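Local coordinates for protein putative thiosugar synthase (Amycolatopsis orientalis, PDB 4N6F) that is a putative thiosugar synthase that binds a hexose 6-phosphate in a TIM barrel and may, like its thiazole synthase relatives, take sulfur from a carrier protein, at residues 111-116 / 126-131; 118-123 / 162-167. All coordinates share one frame; numbering follows the deposited sequence.

In the fold
Both contacts are buried and both draw on the same stretch of the TIM barrel, the loop and helix that follow strand 108-111. Contact 1 (111-116 with 126-131) packs the end of that strand and the loop after it against the loop's own helix, 122-134. Contact 2 (118-123 with 162-167) lies about 11 Å away, centre to centre, and carries the later part of the same loop over to strand 161-164, two places along the sheet. Across each pair of segments the packing is apolar: leucine and valine on alanines in one, methionine on proline in the other. The polar chemistry points inward, where D112 and R114 of contact 1 and R162 of contact 2 line the sugar phosphate pocket.

Contact 1 (111-116 / 126-131); sequences LDVRGD and VEAARE. With F6R (fructose -6-phosphate), chain F.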
loop_
_atom_site.group_PDB
_atom_site.type_symbol
_atom_site.label_atom_id
_atom_site.label_comp_id
_atom_site.label_asym_id
_atom_site.label_seq_id
_atom_site.Cartn_x
_atom_site.Cartn_y
_atom_site.Cartn_z
ATOM N N LEU A 111 -14.332 -1.042 22.787
ATOM C CA LEU A 111 -14.559 -2.108 23.753
ATOM C C LEU A 111 -13.540 -3.204 23.564
ATOM O O LEU A 111 -13.455 -3.814 22.487
ATOM C CB LEU A 111 -15.968 -2.672 23.595
ATOM C CG LEU A 111 -16.331 -3.881 24.462
ATOM C CD1 LEU A 111 -16.284 -3.534 25.942
ATOM C CD2 LEU A 111 -17.706 -4.390 24.067
ATOM N N ASP A 112 -12.765 -3.447 24.618
ATOM C CA ASP A 112 -11.733 -4.469 24.634
ATOM C C ASP A 112 -11.916 -5.344 25.880
ATOM O O ASP A 112 -11.987 -4.833 27.008
ATOM C CB ASP A 112 -10.351 -3.813 24.654
ATOM C CG ASP A 112 -9.948 -3.255 23.302
ATOM O OD1 ASP A 112 -9.787 -4.040 22.361
ATOM O OD2 ASP A 112 -9.767 -2.024 23.176
ATOM N N VAL A 113 -12.052 -6.647 25.650
ATOM C CA VAL A 113 -12.108 -7.655 26.697
ATOM C C VAL A 113 -11.146 -8.760 26.278
ATOM O O VAL A 113 -11.436 -9.525 25.356
ATOM C CB VAL A 113 -13.521 -8.239 26.852
ATOM C CG1 VAL A 113 -13.563 -9.264 27.977
ATOM C CG2 VAL A 113 -14.527 -7.129 27.115
ATOM N N ARG A 114 -9.997 -8.831 26.944
ATOM C CA ARG A 114 -8.915 -9.722 26.513
ATOM C C ARG A 114 -8.541 -10.785 27.535
ATOM O O ARG A 114 -8.674 -10.578 28.741
ATOM C CB ARG A 114 -7.680 -8.900 26.176
ATOM C CG ARG A 114 -7.996 -7.767 25.232
ATOM C CD ARG A 114 -6.753 -7.090 24.706
ATOM N NE ARG A 114 -7.119 -6.090 23.711
ATOM C CZ ARG A 114 -6.264 -5.311 23.064
ATOM N NH1 ARG A 114 -4.954 -5.402 23.296
ATOM N NH2 ARG A 114 -6.724 -4.435 22.174
ATOM N N GLY A 115 -8.081 -11.927 27.023
ATOM C CA GLY A 115 -7.420 -12.940 27.835
ATOM C C GLY A 115 -6.025 -12.471 28.216
ATOM O O GLY A 115 -5.523 -11.477 27.679
ATOM N N ASP A 116 -5.389 -13.186 29.141
ATOM C CA ASP A 116 -4.062 -12.790 29.637
ATOM C C ASP A 116 -2.970 -12.857 28.557
ATOM O O ASP A 116 -1.913 -12.241 28.710
ATOM C CB ASP A 116 -3.660 -13.611 30.882
ATOM C CG ASP A 116 -4.089 -12.946 32.198
ATOM O OD1 ASP A 116 -5.132 -12.256 32.233
ATOM O OD2 ASP A 116 -3.370 -13.114 33.205
ATOM N N VAL A 126 -18.683 -10.530 23.478
ATOM C CA VAL A 126 -20.095 -10.600 23.101
ATOM C C VAL A 126 -21.011 -10.346 24.298
ATOM O O VAL A 126 -21.977 -9.583 24.196
ATOM C CB VAL A 126 -20.453 -11.975 22.493
ATOM C CG1 VAL A 126 -21.962 -12.148 22.368
ATOM C CG2 VAL A 126 -19.806 -12.139 21.130
ATOM N N GLU A 127 -20.727 -11.006 25.420
ATOM C CA GLU A 127 -21.504 -10.791 26.652
ATOM C C GLU A 127 -21.453 -9.332 27.086
ATOM O O GLU A 127 -22.481 -8.727 27.375
ATOM C CB GLU A 127 -20.975 -11.664 27.795
ATOM C CG GLU A 127 -21.216 -13.158 27.640
ATOM C CD GLU A 127 -20.381 -13.983 28.616
ATOM O OE1 GLU A 127 -20.125 -13.505 29.750
ATOM O OE2 GLU A 127 -19.971 -15.107 28.245
ATOM N N ALA A 128 -20.248 -8.767 27.126
ATOM C CA ALA A 128 -20.077 -7.354 27.491
ATOM C C ALA A 128 -20.829 -6.445 26.514
ATOM O O ALA A 128 -21.497 -5.488 26.925
ATOM C CB ALA A 128 -18.600 -6.986 27.530
ATOM N N ALA A 129 -20.752 -6.768 25.226
ATOM C CA ALA A 129 -21.409 -5.946 24.203
ATOM C C ALA A 129 -22.913 -5.888 24.413
ATOM O O ALA A 129 -23.499 -4.808 24.435
ATOM C CB ALA A 129 -21.077 -6.459 22.806
ATOM N N ARG A 130 -23.543 -7.047 24.586
ATOM C CA ARG A 130 -25.000 -7.109 24.830
ATOM C C ARG A 130 -25.422 -6.316 26.063
ATOM O O ARG A 130 -26.422 -5.601 26.043
ATOM C CB ARG A 130 -25.459 -8.562 24.974
ATOM C CG ARG A 130 -25.511 -9.312 23.656
ATOM C CD ARG A 130 -25.741 -10.799 23.866
ATOM N NE ARG A 130 -25.859 -11.500 22.588
ATOM C CZ ARG A 130 -25.657 -12.805 22.399
ATOM N NH1 ARG A 130 -25.318 -13.607 23.408
ATOM N NH2 ARG A 130 -25.795 -13.316 21.181
ATOM N N GLU A 131 -24.649 -6.425 27.134
ATOM C CA GLU A 131 -24.976 -5.691 28.359
ATOM C C GLU A 131 -24.854 -4.181 28.146
ATOM O O GLU A 131 -25.723 -3.417 28.571
ATOM C CB GLU A 131 -24.078 -6.148 29.500
ATOM C CG GLU A 131 -24.637 -5.866 30.879
ATOM C CD GLU A 131 -23.811 -6.526 31.969
ATOM O OE1 GLU A 131 -23.369 -5.800 32.885
ATOM O OE2 GLU A 131 -23.589 -7.760 31.896
HETATM C C1 F6R F . -7.188 -0.970 21.819
HETATM C C2 F6R F . -5.798 -0.463 21.552
HETATM C C3 F6R F . -4.608 -1.384 21.440
HETATM C C4 F6R F . -4.654 -2.057 20.067
HETATM C C5 F6R F . -3.308 -2.690 19.703
HETATM C C6 F6R F . -3.170 -2.861 18.204
HETATM O O2 F6R F . -5.613 0.741 21.361
HETATM O O3 F6R F . -4.529 -2.375 22.470
HETATM O O4 F6R F . -5.660 -3.082 20.073
HETATM O O5 F6R F . -2.216 -1.896 20.163
HETATM O O6 F6R F . -1.979 -3.596 17.946
HETATM P P F6R F . -0.617 -2.920 17.468
HETATM O O1P F6R F . -0.084 -2.297 18.723
HETATM O O2P F6R F . -0.970 -1.916 16.404
HETATM O O3P F6R F . 0.119 -4.106 16.915
#
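L111 and V113 turn the same way out of the chain, both toward helix 122-134, and they meet it through one methyl group each. In L111 the CG carbon stands anti to the backbone N (chi1 175°), which carries the isobutyl group out to the helix; L111 CD2 comes down on the backbone of A129, 4.0 Å from A129 CA, and also lies beside A129 CB at 4.2 Å. L111 CD2 is 4.4 Å from A128 CB as well. V113 uses CG2, the branch anti to its carbonyl carbon, and V113 CG2 approaches A128 CB at 4.1 Å, so the A128 methyl touches both residues. The CA atoms of L111 and A129 are 7.9 Å apart.

D112 and R114, the alternate residues, belong to the ligand pocket instead. The R114 chain runs extended from CG to NE and delivers its guanidinium group edge-on to the bound fructose 6-phosphate. R114 NH2 gives F6R O4 a hydrogen bond of 2.7 Å. Weak bonds from both NH1 and NH2 reach the sugar O3. R114 NH2 also forms a salt bridge with D112 OD1 (3.1 Å, 159° at the hydrogen). That oxygen lies close to the guanidinium plane, but the arginine meets it from above the carboxylate plane. D112 OD1 is shared with R162, so one carboxylate oxygen serves two pocket arginines and probably holds R114 in place for the sugar.

The contact closes strand 108-111 and the loop after it onto helix 122-134, the next helix in the chain. On one flank of that helix E131 reaches L94 and pairs with R98 of helix 90-104; on the other, A129 and R130 touch L153 and A152 of helix 147-156.

Contact 2 (118-123 / 162-167); sequences NTPDNA and RVMASP
The loop 118-123 passes over the end of strand 161-164 and then runs into helix 122-134; where the two backbones come nearest, P120 CA is 8.2 Å from M164 CA. N118 has a positive phi (64°), in the left-handed helical region, and the chain is extended again through T119 and P120. A probable backbone hydrogen bond from D121 N to V113 O pins the loop to its own earlier part. D121 is the N-cap of the helix, although its OD1 makes only a weak bond to G124 N.

This is a crossing at the C-terminal ends of the barrel strands, the active-site side of a TIM barrel. Strand 138-143 lies between strands 108-111 and 161-164, and its F142 touches both P120 and M164, while L144 beyond it packs on M164.

M164 alone reaches across from the strand side. With CG anti to the backbone N (chi1 173°) its extended first part brings M164 SD to 4.0 Å from P120 CD. The bend at chi3 (-97°) then folds M164 CE back to P120 CD, also at 4.0 Å, with the thioether crossing the proline ring at a slant. M164 CE is also 4.4 Å from N118 O. Nearer the ligand, N118 OD1 accepts a hydrogen bond from R114 NH1, and R162 NE forms a salt bridge with E194, itself a partner of the sugar.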
loop_
_atom_site.group_PDB
_atom_site.type_symbol
_atom_site.label_atom_id
_atom_site.label_comp_id
_atom_site.label_asym_id
_atom_site.label_seq_id
_atom_site.Cartn_x
_atom_site.Cartn_y
_atom_site.Cartn_z
ATOM N N ASN A 118 -3.268 -11.356 25.831
ATOM C CA ASN A 118 -3.499 -10.106 25.090
ATOM C C ASN A 118 -4.245 -10.313 23.763
ATOM O O ASN A 118 -4.045 -9.588 22.793
ATOM C CB ASN A 118 -2.177 -9.373 24.860
ATOM C CG ASN A 118 -2.360 -7.878 24.680
ATOM O OD1 ASN A 118 -3.373 -7.319 25.078
ATOM N ND2 ASN A 118 -1.368 -7.224 24.087
ATOM N N THR A 119 -5.112 -11.317 23.758
ATOM C CA THR A 119 -5.923 -11.690 22.612
ATOM C C THR A 119 -7.382 -11.422 22.986
ATOM O O THR A 119 -7.772 -11.651 24.136
ATOM C CB THR A 119 -5.693 -13.183 22.281
ATOM O OG1 THR A 119 -4.521 -13.312 21.466
ATOM C CG2 THR A 119 -6.857 -13.793 21.553
ATOM N N PRO A 120 -8.195 -10.921 22.033
ATOM C CA PRO A 120 -9.595 -10.715 22.382
ATOM C C PRO A 120 -10.269 -12.019 22.807
ATOM O O PRO A 120 -10.048 -13.049 22.178
ATOM C CB PRO A 120 -10.230 -10.198 21.087
ATOM C CG PRO A 120 -9.111 -9.682 20.271
ATOM C CD PRO A 120 -7.878 -10.433 20.682
ATOM N N ASP A 121 -11.057 -11.944 23.876
ATOM C CA ASP A 121 -11.911 -13.036 24.347
ATOM C C ASP A 121 -13.284 -12.859 23.701
ATOM O O ASP A 121 -14.104 -12.061 24.169
ATOM C CB ASP A 121 -11.997 -12.978 25.888
ATOM C CG ASP A 121 -13.029 -13.934 26.477
ATOM O OD1 ASP A 121 -13.590 -14.781 25.747
ATOM O OD2 ASP A 121 -13.279 -13.830 27.697
ATOM N N ASN A 122 -13.526 -13.599 22.621
ATOM C CA ASN A 122 -14.738 -13.424 21.811
ATOM C C ASN A 122 -16.034 -13.543 22.589
ATOM O O ASN A 122 -16.888 -12.657 22.500
ATOM C CB ASN A 122 -14.750 -14.394 20.617
ATOM C CG ASN A 122 -13.905 -13.897 19.438
ATOM O OD1 ASN A 122 -14.038 -14.395 18.325
ATOM N ND2 ASN A 122 -13.041 -12.921 19.674
ATOM N N ALA A 123 -16.176 -14.618 23.362
ATOM C CA ALA A 123 -17.411 -14.871 24.111
ATOM C C ALA A 123 -17.643 -13.813 25.183
ATOM O O ALA A 123 -18.752 -13.323 25.339
ATOM C CB ALA A 123 -17.386 -16.267 24.739
ATOM N N ARG A 162 -13.900 -4.185 15.127
ATOM C CA ARG A 162 -12.456 -4.246 14.988
ATOM C C ARG A 162 -12.087 -5.725 14.966
ATOM O O ARG A 162 -12.535 -6.501 15.824
ATOM C CB ARG A 162 -11.766 -3.493 16.126
ATOM C CG ARG A 162 -12.100 -2.000 16.162
ATOM C CD ARG A 162 -12.141 -1.437 17.583
ATOM N NE ARG A 162 -10.904 -1.737 18.296
ATOM C CZ ARG A 162 -10.814 -2.126 19.572
ATOM N NH1 ARG A 162 -9.618 -2.400 20.080
ATOM N NH2 ARG A 162 -11.886 -2.260 20.340
ATOM N N VAL A 163 -11.296 -6.115 13.967
ATOM C CA VAL A 163 -10.981 -7.523 13.717
ATOM C C VAL A 163 -9.459 -7.714 13.705
ATOM O O VAL A 163 -8.743 -6.961 13.058
ATOM C CB VAL A 163 -11.604 -7.981 12.373
ATOM C CG1 VAL A 163 -11.179 -9.392 12.021
ATOM C CG2 VAL A 163 -13.124 -7.905 12.451
ATOM N N MET A 164 -8.972 -8.717 14.435
ATOM C CA MET A 164 -7.537 -8.888 14.639
ATOM C C MET A 164 -6.877 -9.432 13.393
ATOM O O MET A 164 -7.296 -10.454 12.866
ATOM C CB MET A 164 -7.248 -9.805 15.825
ATOM C CG MET A 164 -5.771 -10.153 15.996
ATOM S SD MET A 164 -5.362 -10.853 17.611
ATOM C CE MET A 164 -4.764 -9.403 18.457
ATOM N N ALA A 165 -5.855 -8.724 12.923
ATOM C CA ALA A 165 -5.066 -9.140 11.773
ATOM C C ALA A 165 -3.978 -10.138 12.176
ATOM O O ALA A 165 -3.789 -11.153 11.521
ATOM C CB ALA A 165 -4.436 -7.918 11.113
ATOM N N SER A 166 -3.250 -9.819 13.241
ATOM C CA SER A 166 -2.244 -10.712 13.817
ATOM C C SER A 166 -1.969 -10.241 15.250
ATOM O O SER A 166 -2.589 -9.276 15.701
ATOM C CB SER A 166 -0.975 -10.712 12.969
ATOM O OG SER A 166 -0.439 -9.415 12.855
ATOM N N PRO A 167 -1.072 -10.928 15.982
ATOM C CA PRO A 167 -0.948 -10.573 17.392
ATOM C C PRO A 167 -0.477 -9.146 17.634
ATOM O O PRO A 167 0.297 -8.594 16.846
ATOM C CB PRO A 167 0.075 -11.590 17.928
ATOM C CG PRO A 167 -0.068 -12.766 17.020
ATOM C CD PRO A 167 -0.330 -12.167 15.666
#